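Local atomic coordinates of putative exported protein (Bordetella pertussis, PDB entry 2DVZ), a protein that binds glutamate as a periplasmic solute receptor and probably delivers it to a tripartite tricarboxylate-type transporter. Residues 19-24 with 46-51; 117-122 with 192-197; 144-149 with 168-173. All blocks are in the same frame, centred on the assembly; numbering follows the deposited sequence.

Contact 1 of 3, residues 19-24 with 46-51; sequences KAIRVI and QELGQP
Ile21 and Leu48 meet through their end methyls, with CD1 of Ile21 4.2 Å from CD1 of Leu48. The two side chains cross at about a right angle. The contact belongs to the beta-alpha-beta unit of strand 21-25, helix 32-48 and strand 52-56. It joins the start of the first strand to the end of the helix and the turn that follows. In Ile21, chi1 (-58°) puts CG1 beside the backbone N, and chi2 then directs CD1 to the leucine. Leu48 also packs on Leu259 and Ala262 of helix 253-267, while Ile21 leans on Leu79 and Met52. The small apolar patch therefore joins two helices to neighbouring strands.

After Leu48 the chain leaves the helix at Gly49, which has positive phi. Gln50 then turns its side chain toward the other segment. The Gln50 side chain is bent at chi2 (-60°), and the amide lies along the backbone of Lys19 instead of extending straight out. Its CG lies 3.5 Å from O of Lys19, and its OE1 is 3.5 Å from the carbonyl carbon C of Lys19. These are van der Waals contacts.

Pro51 brings its ring to Ala20, with CG 3.7 Å from CB of Ala20. This pair sits near the protein surface. Next along the strand, Arg22 points away from the turn and forms a salt bridge with Glu55. The backbone of Ile21 also bonds to Val53, so the parallel pairing continues along strand 52-56. It begins at Pro51, whose O accepts the N-H of Ile21 at 2.8 Å from N, nearly straight at 170° and in the carbonyl plane.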
# COMPACT_ATOMS: atom_id res chain seq x y z
N LYS A 19 -3.16 -12.69 25.92
CA LYS A 19 -3.62 -13.62 24.92
C LYS A 19 -3.22 -13.14 23.48
O LYS A 19 -2.67 -12.05 23.31
CB LYS A 19 -5.14 -13.76 25.06
CG LYS A 19 -5.90 -12.52 24.70
CD LYS A 19 -7.36 -12.60 25.02
CE LYS A 19 -8.04 -11.40 24.47
NZ LYS A 19 -9.41 -11.13 25.00
N ALA A 20 -3.51 -13.97 22.47
CA ALA A 20 -3.34 -13.64 21.05
C ALA A 20 -3.97 -12.32 20.63
O ALA A 20 -5.07 -11.95 21.08
CB ALA A 20 -3.89 -14.77 20.15
N ILE A 21 -3.26 -11.64 19.73
CA ILE A 21 -3.72 -10.39 19.14
C ILE A 21 -4.07 -10.68 17.67
O ILE A 21 -3.27 -11.27 16.96
CB ILE A 21 -2.63 -9.31 19.22
CG1 ILE A 21 -2.22 -9.05 20.67
CG2 ILE A 21 -3.08 -8.04 18.54
CD1 ILE A 21 -0.77 -8.79 20.83
N ARG A 22 -5.28 -10.29 17.28
CA ARG A 22 -5.74 -10.41 15.92
C ARG A 22 -5.21 -9.17 15.19
O ARG A 22 -5.26 -8.04 15.71
CB ARG A 22 -7.28 -10.46 15.86
CG ARG A 22 -7.91 -11.70 16.56
CD ARG A 22 -9.45 -11.57 16.77
NE ARG A 22 -10.14 -11.24 15.52
CZ ARG A 22 -11.17 -10.39 15.42
NH1 ARG A 22 -11.66 -9.77 16.50
NH2 ARG A 22 -11.71 -10.15 14.22
N VAL A 23 -4.69 -9.40 13.99
CA VAL A 23 -4.26 -8.31 13.14
C VAL A 23 -4.98 -8.45 11.82
O VAL A 23 -4.78 -9.41 11.09
CB VAL A 23 -2.72 -8.27 12.93
CG1 VAL A 23 -2.32 -7.02 12.02
CG2 VAL A 23 -2.00 -8.21 14.31
N ILE A 24 -5.82 -7.48 11.53
CA ILE A 24 -6.59 -7.48 10.32
C ILE A 24 -5.85 -6.77 9.20
O ILE A 24 -5.50 -5.58 9.29
CB ILE A 24 -8.01 -6.84 10.54
CG1 ILE A 24 -8.84 -7.64 11.58
CG2 ILE A 24 -8.80 -6.74 9.22
CD1 ILE A 24 -10.18 -6.85 12.03
N GLN A 46 7.32 -12.36 18.80
CA GLN A 46 8.48 -12.85 19.55
C GLN A 46 8.79 -11.92 20.73
O GLN A 46 9.04 -12.37 21.85
CB GLN A 46 9.68 -12.99 18.60
CG GLN A 46 11.02 -13.28 19.32
CD GLN A 46 12.26 -13.25 18.40
OE1 GLN A 46 13.35 -12.87 18.84
NE2 GLN A 46 12.09 -13.65 17.14
N GLU A 47 8.72 -10.62 20.49
CA GLU A 47 8.96 -9.60 21.53
C GLU A 47 7.85 -9.53 22.56
O GLU A 47 8.13 -9.43 23.75
CB GLU A 47 9.16 -8.21 20.89
CG GLU A 47 9.37 -7.03 21.85
CD GLU A 47 10.66 -7.12 22.72
OE1 GLU A 47 11.57 -7.93 22.41
OE2 GLU A 47 10.76 -6.35 23.71
N LEU A 48 6.60 -9.58 22.09
CA LEU A 48 5.42 -9.42 22.95
C LEU A 48 5.09 -10.67 23.79
O LEU A 48 4.39 -10.57 24.80
CB LEU A 48 4.19 -8.95 22.13
CG LEU A 48 4.20 -7.51 21.59
CD1 LEU A 48 3.10 -7.25 20.51
CD2 LEU A 48 4.10 -6.53 22.73
N GLY A 49 5.60 -11.82 23.38
CA GLY A 49 5.35 -13.08 24.07
C GLY A 49 3.91 -13.58 23.92
O GLY A 49 3.44 -14.40 24.73
N GLN A 50 3.22 -13.07 22.87
CA GLN A 50 1.91 -13.54 22.44
C GLN A 50 1.84 -13.65 20.93
O GLN A 50 2.43 -12.85 20.22
CB GLN A 50 0.77 -12.63 22.94
CG GLN A 50 0.58 -12.59 24.45
CD GLN A 50 0.27 -13.92 25.10
OE1 GLN A 50 -0.31 -14.83 24.48
NE2 GLN A 50 0.64 -14.05 26.36
N PRO A 51 1.12 -14.66 20.41
CA PRO A 51 0.90 -14.63 18.96
C PRO A 51 0.11 -13.41 18.46
O PRO A 51 -0.78 -12.90 19.15
CB PRO A 51 0.08 -15.91 18.69
CG PRO A 51 -0.53 -16.25 20.05
CD PRO A 51 0.51 -15.85 21.05

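Contact 2 of 3, residues 117-122 with 192-197; sequences NVVAVN and LIFDNL. With GLU (glutamic acid), chain G.
Val119 lays its CG2 methyl over one face of the Phe194 ring, 3.9 Å from the ring centroid. This CH-pi contact is the tight middle of the strand pair. The methyl stands anti to the backbone N of Val119, and the two side chains lie side by side, pointing the same way. Phe162 meets the same ring edge-to-face.

On the other face of the sheet, Ala120 CB packs on CG2 of Ile193 at 3.9 Å, and CG1 of Val118 lies 3.9 Å from CB of Asp195. Four backbone bonds hold the middle: Val118 and Asp195 exchange two, and Ala120 and Ile193 exchange two. The shortest joins Val118 N to Asp195 O at 2.7 Å.

Strand 192-196 runs antiparallel to 117-121 but parallel to 145-148. Strand 117-121 is the one that runs against its neighbours in this lobe, as in type 2 periplasmic binding proteins. The pairing thins toward the far end. Val121 CG1 and Leu192 CG touch at 4.1 Å, and Asn122 beyond them is partly exposed.

The opposite end faces the glutamate pocket. Here the strands draw close, with Asn117 and Asn196 CA atoms 4.1 Å apart, and their amides lie side by side with planes 48° apart. Asn196 touches the bound glutamate. Asp195 OD2 bonds to the hydroxyls of Ser199 and Ser200. Its OD1 takes the hydroxyl of Ser178, a second-shell grip on a residue whose backbone N binds the ligand.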
# COMPACT_ATOMS: atom_id res chain seq x y z
N ASN A 117 5.90 2.71 -4.69
CA ASN A 117 4.99 2.20 -5.70
C ASN A 117 5.73 1.99 -7.03
O ASN A 117 6.88 2.45 -7.21
CB ASN A 117 3.77 3.12 -5.86
CG ASN A 117 2.78 3.00 -4.71
OD1 ASN A 117 1.81 3.78 -4.65
ND2 ASN A 117 2.98 2.05 -3.82
N VAL A 118 5.11 1.25 -7.94
CA VAL A 118 5.76 0.82 -9.17
C VAL A 118 4.73 0.71 -10.27
O VAL A 118 3.63 0.25 -10.00
CB VAL A 118 6.52 -0.53 -9.00
CG1 VAL A 118 5.57 -1.76 -8.63
CG2 VAL A 118 7.48 -0.81 -10.20
N VAL A 119 5.08 1.13 -11.48
CA VAL A 119 4.29 0.76 -12.67
C VAL A 119 5.11 -0.30 -13.43
O VAL A 119 6.27 -0.08 -13.80
CB VAL A 119 3.81 1.98 -13.55
CG1 VAL A 119 4.96 2.85 -14.11
CG2 VAL A 119 2.85 1.53 -14.67
N ALA A 120 4.50 -1.47 -13.61
CA ALA A 120 5.18 -2.53 -14.28
C ALA A 120 4.35 -3.06 -15.45
O ALA A 120 3.10 -2.82 -15.55
CB ALA A 120 5.55 -3.66 -13.28
N VAL A 121 5.05 -3.74 -16.36
CA VAL A 121 4.40 -4.31 -17.53
C VAL A 121 4.70 -5.81 -17.63
O VAL A 121 5.70 -6.33 -17.11
CB VAL A 121 4.69 -3.53 -18.88
CG1 VAL A 121 4.17 -2.14 -18.83
CG2 VAL A 121 6.18 -3.53 -19.26
N ASN A 122 3.80 -6.50 -18.29
CA ASN A 122 4.12 -7.83 -18.77
C ASN A 122 5.33 -7.72 -19.74
O ASN A 122 5.39 -6.80 -20.54
CB ASN A 122 2.88 -8.48 -19.43
CG ASN A 122 3.16 -9.88 -19.93
OD1 ASN A 122 3.74 -10.06 -21.02
ND2 ASN A 122 2.80 -10.87 -19.14
N LEU A 192 -0.53 -4.18 -17.96
CA LEU A 192 0.06 -3.25 -17.00
C LEU A 192 -0.44 -3.58 -15.59
O LEU A 192 -1.52 -4.16 -15.41
CB LEU A 192 -0.33 -1.79 -17.33
CG LEU A 192 0.30 -0.96 -18.47
CD1 LEU A 192 0.28 -1.61 -19.91
CD2 LEU A 192 -0.32 0.43 -18.50
N ILE A 193 0.36 -3.20 -14.61
CA ILE A 193 -0.06 -3.23 -13.22
C ILE A 193 0.46 -2.01 -12.54
O ILE A 193 1.61 -1.61 -12.75
CB ILE A 193 0.37 -4.53 -12.49
CG1 ILE A 193 -0.36 -4.65 -11.13
CG2 ILE A 193 1.92 -4.68 -12.40
CD1 ILE A 193 -0.01 -5.84 -10.31
N PHE A 194 -0.40 -1.37 -11.74
CA PHE A 194 0.06 -0.37 -10.79
C PHE A 194 0.09 -1.04 -9.45
O PHE A 194 -0.93 -1.55 -9.00
CB PHE A 194 -0.88 0.83 -10.80
CG PHE A 194 -0.74 1.69 -12.03
CD1 PHE A 194 0.08 2.82 -12.01
CD2 PHE A 194 -1.40 1.36 -13.21
CE1 PHE A 194 0.22 3.60 -13.16
CE2 PHE A 194 -1.24 2.15 -14.40
CZ PHE A 194 -0.44 3.25 -14.36
N ASP A 195 1.27 -1.11 -8.83
CA ASP A 195 1.41 -1.79 -7.56
C ASP A 195 2.27 -1.03 -6.55
O ASP A 195 2.94 -0.03 -6.88
CB ASP A 195 2.00 -3.19 -7.78
CG ASP A 195 1.68 -4.15 -6.64
OD1 ASP A 195 0.86 -3.78 -5.76
OD2 ASP A 195 2.24 -5.27 -6.63
N ASN A 196 2.18 -1.51 -5.30
CA ASN A 196 3.12 -1.18 -4.27
C ASN A 196 4.21 -2.18 -4.52
O ASN A 196 3.96 -3.34 -4.81
CB ASN A 196 2.51 -1.38 -2.85
CG ASN A 196 1.00 -0.97 -2.76
OD1 ASN A 196 0.14 -1.83 -2.56
ND2 ASN A 196 0.69 0.31 -2.90
N LEU A 197 5.45 -1.72 -4.41
CA LEU A 197 6.60 -2.49 -4.88
C LEU A 197 6.79 -3.91 -4.27
O LEU A 197 7.01 -4.84 -5.03
CB LEU A 197 7.88 -1.61 -4.86
CG LEU A 197 9.21 -2.13 -5.46
CD1 LEU A 197 9.05 -2.85 -6.87
CD2 LEU A 197 10.23 -1.00 -5.49
N GLU G . -3.30 -0.96 -2.46
CA GLU G . -2.99 -1.25 -1.05
C GLU G . -2.32 -0.07 -0.36
O GLU G . -1.17 -0.10 0.09
CB GLU G . -2.21 -2.56 -0.92
CG GLU G . -2.81 -3.67 -1.80
CD GLU G . -2.61 -5.05 -1.25
OE1 GLU G . -2.02 -5.15 -0.16
OE2 GLU G . -3.07 -6.06 -1.90
OXT GLU G . -2.98 0.96 -0.20

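Contact 3 of 3, residues 144-149 with 168-173; sequences YSYGSS and TDIVHV. With GLU (glutamic acid), chain G.
Tyr146 and His172 touch across two neighbouring parallel strands. The two strands belong to the beta-alpha-beta unit of strand 145-148, helix 154-166 and strand 171-174. Both side chains rise on the same face of the sheet.

The tyrosine can be followed outward. From CB, its CG takes the crowded position between the backbone N and the carbonyl carbon (chi1 77°), which turns the ring over strand 171-174. CD2 meets two neighbours, Val171 O at 3.6 Å and Ile170 CG1 at 3.9 Å. CE2 lies by the backbone of His172, whose CA sits over one face of the ring, offset toward the rim. On the other rim, CE1 approaches CD2 of His172 at 3.6 Å. At the tip OH, like CZ, comes to 3.6 Å from CB of His172. The hydroxyl is bonded to Glu160 of helix 154-166. The two rings are oblique, their planes 36° apart. Phe194 meets the Tyr146 ring edge-to-face.

His172 extends anti to its backbone N and carries its ring on to Ser148. There NE2 lies 2.5 Å from OG of Ser148. The bond is very short, so its exact length is doubtful. The same OG is bonded to the backbone N of Gly150, and His156 stacks on the imidazole.

Backbone bonds hold the strands in parallel register, among them Val173 N to Tyr146 O at 2.7 Å. At the start, a water joins Tyr144 N to Asp169 O. Further along, the chain reaches the ligand pocket, where OG of Ser149 accepts a hydrogen bond from N of the bound glutamate at 2.7 Å.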
# COMPACT_ATOMS: atom_id res chain seq x y z
N TYR A 144 -4.93 -0.93 -23.93
CA TYR A 144 -4.24 -1.65 -22.87
C TYR A 144 -5.06 -1.52 -21.60
O TYR A 144 -5.80 -0.53 -21.41
CB TYR A 144 -2.83 -1.07 -22.64
CG TYR A 144 -1.81 -1.51 -23.69
CD1 TYR A 144 -1.18 -2.74 -23.60
CD2 TYR A 144 -1.50 -0.69 -24.79
CE1 TYR A 144 -0.27 -3.17 -24.54
CE2 TYR A 144 -0.60 -1.12 -25.75
CZ TYR A 144 0.03 -2.36 -25.61
OH TYR A 144 0.98 -2.83 -26.50
N SER A 145 -4.93 -2.51 -20.74
CA SER A 145 -5.55 -2.45 -19.44
C SER A 145 -4.53 -2.65 -18.30
O SER A 145 -3.43 -3.20 -18.49
CB SER A 145 -6.63 -3.51 -19.35
OG SER A 145 -5.98 -4.77 -19.37
N TYR A 146 -4.93 -2.18 -17.13
CA TYR A 146 -4.07 -2.22 -15.97
C TYR A 146 -4.89 -2.73 -14.80
O TYR A 146 -6.10 -2.48 -14.73
CB TYR A 146 -3.49 -0.84 -15.67
CG TYR A 146 -4.40 0.20 -15.00
CD1 TYR A 146 -4.46 0.32 -13.59
CD2 TYR A 146 -5.14 1.11 -15.77
CE1 TYR A 146 -5.27 1.31 -12.97
CE2 TYR A 146 -5.94 2.09 -15.17
CZ TYR A 146 -5.99 2.20 -13.77
OH TYR A 146 -6.78 3.20 -13.20
N GLY A 147 -4.20 -3.42 -13.91
CA GLY A 147 -4.76 -3.93 -12.70
C GLY A 147 -4.41 -3.04 -11.52
O GLY A 147 -3.38 -2.36 -11.52
N SER A 148 -5.33 -3.04 -10.55
CA SER A 148 -5.18 -2.39 -9.27
C SER A 148 -5.61 -3.35 -8.14
O SER A 148 -6.08 -4.49 -8.36
CB SER A 148 -6.03 -1.11 -9.25
OG SER A 148 -7.41 -1.41 -9.03
N SER A 149 -5.45 -2.86 -6.91
CA SER A 149 -5.85 -3.60 -5.70
C SER A 149 -7.27 -3.27 -5.27
O SER A 149 -7.68 -3.71 -4.22
CB SER A 149 -4.92 -3.23 -4.55
OG SER A 149 -5.06 -1.84 -4.24
N THR A 168 -2.54 9.52 -21.22
CA THR A 168 -2.76 8.19 -21.73
C THR A 168 -4.15 7.72 -21.34
O THR A 168 -4.81 8.35 -20.50
CB THR A 168 -1.64 7.22 -21.29
OG1 THR A 168 -1.50 7.28 -19.87
CG2 THR A 168 -0.26 7.59 -21.95
N ASP A 169 -4.60 6.63 -21.98
CA ASP A 169 -5.95 6.08 -21.82
C ASP A 169 -5.75 4.59 -21.76
O ASP A 169 -5.36 3.96 -22.74
CB ASP A 169 -6.86 6.50 -22.99
CG ASP A 169 -8.22 5.78 -23.02
OD1 ASP A 169 -8.50 4.85 -22.21
OD2 ASP A 169 -9.04 6.16 -23.89
N ILE A 170 -6.00 4.05 -20.58
CA ILE A 170 -5.73 2.66 -20.27
C ILE A 170 -6.84 2.27 -19.35
O ILE A 170 -7.37 3.12 -18.62
CB ILE A 170 -4.26 2.40 -19.68
CG1 ILE A 170 -3.85 3.45 -18.64
CG2 ILE A 170 -3.23 2.62 -20.75
CD1 ILE A 170 -2.28 3.45 -18.29
N VAL A 171 -7.23 1.00 -19.43
CA VAL A 171 -8.46 0.54 -18.81
C VAL A 171 -8.22 -0.13 -17.47
O VAL A 171 -7.49 -1.12 -17.38
CB VAL A 171 -9.32 -0.39 -19.75
CG1 VAL A 171 -10.59 -0.85 -19.03
CG2 VAL A 171 -9.68 0.36 -21.03
N HIS A 172 -8.89 0.38 -16.45
CA HIS A 172 -8.78 -0.11 -15.10
C HIS A 172 -9.46 -1.44 -14.90
O HIS A 172 -10.61 -1.60 -15.24
CB HIS A 172 -9.35 0.91 -14.12
CG HIS A 172 -9.34 0.43 -12.70
ND1 HIS A 172 -10.45 0.53 -11.88
CD2 HIS A 172 -8.37 -0.15 -11.96
CE1 HIS A 172 -10.15 0.04 -10.69
NE2 HIS A 172 -8.90 -0.38 -10.71
N VAL A 173 -8.73 -2.40 -14.36
CA VAL A 173 -9.33 -3.64 -13.92
C VAL A 173 -8.97 -3.82 -12.45
O VAL A 173 -7.80 -4.12 -12.12
CB VAL A 173 -8.84 -4.89 -14.71
CG1 VAL A 173 -9.57 -6.14 -14.19
CG2 VAL A 173 -9.02 -4.70 -16.26
N GLU G . -3.30 -0.96 -2.46
CA GLU G . -2.99 -1.25 -1.05
C GLU G . -2.32 -0.07 -0.36
O GLU G . -1.17 -0.10 0.09
CB GLU G . -2.21 -2.56 -0.92
CG GLU G . -2.81 -3.67 -1.80
CD GLU G . -2.61 -5.05 -1.25
OE1 GLU G . -2.02 -5.15 -0.16
OE2 GLU G . -3.07 -6.06 -1.90
OXT GLU G . -2.98 0.96 -0.20
O HOH W 1 -4.02 2.09 -23.99

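The three contacts reach one mixed sheet that runs through the chain. Contact 1 comes first in sequence and lies apart, its centre about 32 Å from that of contact 2 and about 38 Å from that of contact 3, across the centre of the chain. Contact 3 is nested inside the loop closed by contact 2. These two have centres about 11 Å apart and touch, because strand 145-148 runs beside strand 192-196 in the sheet. Both touch the glutamate, through Ser149 and Asn196, while contact 1 stays away from the site. This fits a two-lobed receptor: contact 1 lies in one lobe, and contacts 2 and 3 lie in the other, each giving one residue to the pocket.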